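Local structure of short chain dehydrogenase/reductase (Acinetobacter baumannii, 4IUY) at residues A44-K49 with D242-L247. The protein probably catalyses NAD(P)-dependent oxidation or reduction of a substrate not yet identified, as a Rossmann-fold member of the short-chain dehydrogenase/reductase family. Sequence-based numbering, arbitrary orientation.
Sequences AELFAK and DLNGPL
ND2 of Asn244, lying against Leu46, donates to a water 3.2 Å away and, weakly, to OD1 of Asp241. The same water lies unusually close to Lys49 NZ and may bridge the two segments at their polar margin. At the other end of the amide, OD1 of Asn244 accepts a hydrogen bond from NE2 of His42, one turn before Leu46 on the same helix; with the ND2 contacts in support, this bond would help hold the amide's orientation. Both methyls of Leu46 lie over one face of the Asn244 carboxamide: CD2 approaches OD1 of Asn244 to 3.6 Å, and CD1 sits 3.8 Å from Asn244 ND2. The leucine's chi1 of 168° turns CG away from the backbone N, which carries both methyls over the amide. Helix 38-49, just after strand 29-32 and the glycine-rich cofactor-binding turn of the family, packs here beside helix 244-251, which leads to strand 262-265, on one side of the parallel Rossmann sheet. Next to the amide, one turn on along helix 244-251, the contact is apolar, Leu46 CD2 meeting Leu247 CD1 at 3.9 Å. Phe47 adds its far ring edge, CZ lying 3.7 Å from the carbonyl O of Leu247, which sits near the ring plane, while CE2 of Phe47 comes within 4.2 Å of Leu247 CB. Ile54 of strand 53-58 and Val25 also pack on this phenylalanine, and Ile22 of a second subunit packs on Asn244.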
loop_
_atom_site.group_PDB
_atom_site.type_symbol
_atom_site.label_atom_id
_atom_site.label_comp_id
_atom_site.label_asym_id
_atom_site.label_seq_id
_atom_site.Cartn_x
_atom_site.Cartn_y
_atom_site.Cartn_z
ATOM N N ALA D 44 17.889 -17.536 -17.623
ATOM C CA ALA D 44 18.943 -17.563 -18.619
ATOM C C ALA D 44 18.457 -18.164 -19.918
ATOM O O ALA D 44 18.676 -17.612 -20.993
ATOM C CB ALA D 44 20.154 -18.360 -18.115
ATOM N N GLU D 45 17.753 -19.277 -19.796
ATOM C CA GLU D 45 17.307 -19.993 -20.969
ATOM C C GLU D 45 16.228 -19.220 -21.709
ATOM O O GLU D 45 16.202 -19.213 -22.937
ATOM C CB GLU D 45 16.842 -21.374 -20.564
ATOM C CG GLU D 45 16.685 -22.310 -21.697
ATOM C CD GLU D 45 17.056 -23.703 -21.318
ATOM O OE1 GLU D 45 17.557 -23.908 -20.191
ATOM O OE2 GLU D 45 16.773 -24.605 -22.124
ATOM N N LEU D 46 15.363 -18.551 -20.956
ATOM C CA LEU D 46 14.325 -17.708 -21.532
ATOM C C LEU D 46 14.915 -16.595 -22.422
ATOM O O LEU D 46 14.505 -16.441 -23.571
ATOM C CB LEU D 46 13.456 -17.089 -20.424
ATOM C CG LEU D 46 12.534 -15.964 -20.919
ATOM C CD1 LEU D 46 11.475 -16.532 -21.851
ATOM C CD2 LEU D 46 11.887 -15.214 -19.781
ATOM N N PHE D 47 15.866 -15.815 -21.907
ATOM C CA PHE D 47 16.430 -14.728 -22.716
ATOM C C PHE D 47 17.268 -15.261 -23.904
ATOM O O PHE D 47 17.224 -14.699 -24.996
ATOM C CB PHE D 47 17.201 -13.719 -21.845
ATOM C CG PHE D 47 16.291 -12.750 -21.102
ATOM C CD1 PHE D 47 15.891 -11.562 -21.695
ATOM C CD2 PHE D 47 15.784 -13.065 -19.848
ATOM C CE1 PHE D 47 15.039 -10.687 -21.041
ATOM C CE2 PHE D 47 14.924 -12.193 -19.183
ATOM C CZ PHE D 47 14.544 -11.003 -19.783
ATOM N N ALA D 48 17.965 -16.373 -23.706
ATOM C CA ALA D 48 18.727 -16.998 -24.796
ATOM C C ALA D 48 17.790 -17.467 -25.910
ATOM O O ALA D 48 18.047 -17.234 -27.080
ATOM C CB ALA D 48 19.554 -18.176 -24.272
ATOM N N LYS D 49 16.678 -18.088 -25.528
ATOM C CA LYS D 49 15.682 -18.525 -26.494
ATOM C C LYS D 49 15.140 -17.332 -27.282
ATOM O O LYS D 49 14.850 -17.450 -28.467
ATOM C CB LYS D 49 14.567 -19.253 -25.757
ATOM C CG LYS D 49 13.742 -20.241 -26.548
ATOM C CD LYS D 49 12.479 -20.512 -25.764
ATOM C CE LYS D 49 12.819 -20.721 -24.269
ATOM N NZ LYS D 49 11.633 -20.628 -23.365
ATOM N N ASP D 242 5.237 -18.642 -15.578
ATOM C CA ASP D 242 4.345 -17.527 -15.247
ATOM C C ASP D 242 5.087 -16.188 -15.277
ATOM O O ASP D 242 4.448 -15.143 -15.418
ATOM C CB ASP D 242 3.678 -17.726 -13.874
ATOM C CG ASP D 242 2.711 -18.911 -13.855
ATOM O OD1 ASP D 242 2.213 -19.295 -14.942
ATOM O OD2 ASP D 242 2.453 -19.461 -12.751
ATOM N N LEU D 243 6.418 -16.243 -15.155
ATOM C CA LEU D 243 7.289 -15.062 -15.055
ATOM C C LEU D 243 7.789 -14.510 -16.393
ATOM O O LEU D 243 8.301 -13.390 -16.474
ATOM C CB LEU D 243 8.523 -15.382 -14.184
ATOM C CG LEU D 243 8.129 -16.000 -12.840
ATOM C CD1 LEU D 243 9.362 -16.326 -11.995
ATOM C CD2 LEU D 243 7.182 -15.057 -12.115
ATOM N N ASN D 244 7.660 -15.314 -17.431
ATOM C CA ASN D 244 8.193 -14.961 -18.727
ATOM C C ASN D 244 7.686 -13.620 -19.233
ATOM O O ASN D 244 8.475 -12.739 -19.592
ATOM C CB ASN D 244 7.940 -16.099 -19.712
ATOM C CG ASN D 244 8.744 -17.362 -19.351
ATOM O OD1 ASN D 244 9.445 -17.397 -18.341
ATOM N ND2 ASN D 244 8.625 -18.397 -20.164
ATOM N N GLY D 245 6.367 -13.454 -19.212
ATOM C CA GLY D 245 5.751 -12.229 -19.685
ATOM C C GLY D 245 6.251 -10.975 -18.989
ATOM O O GLY D 245 6.671 -10.038 -19.654
ATOM N N PRO D 246 6.161 -10.928 -17.652
ATOM C CA PRO D 246 6.689 -9.769 -16.922
ATOM C C PRO D 246 8.197 -9.535 -17.150
ATOM O O PRO D 246 8.628 -8.386 -17.241
ATOM C CB PRO D 246 6.427 -10.132 -15.458
ATOM C CG PRO D 246 5.269 -11.066 -15.489
ATOM C CD PRO D 246 5.419 -11.859 -16.765
ATOM N N LEU D 247 8.979 -10.605 -17.232
ATOM C CA LEU D 247 10.434 -10.488 -17.456
ATOM C C LEU D 247 10.747 -9.830 -18.782
ATOM O O LEU D 247 11.614 -8.963 -18.859
ATOM C CB LEU D 247 11.126 -11.852 -17.395
ATOM C CG LEU D 247 11.380 -12.423 -16.000
ATOM C CD1 LEU D 247 11.670 -13.925 -16.113
ATOM C CD2 LEU D 247 12.534 -11.695 -15.326
HETATM O O HOH W 1 10.730 -20.666 -20.983
#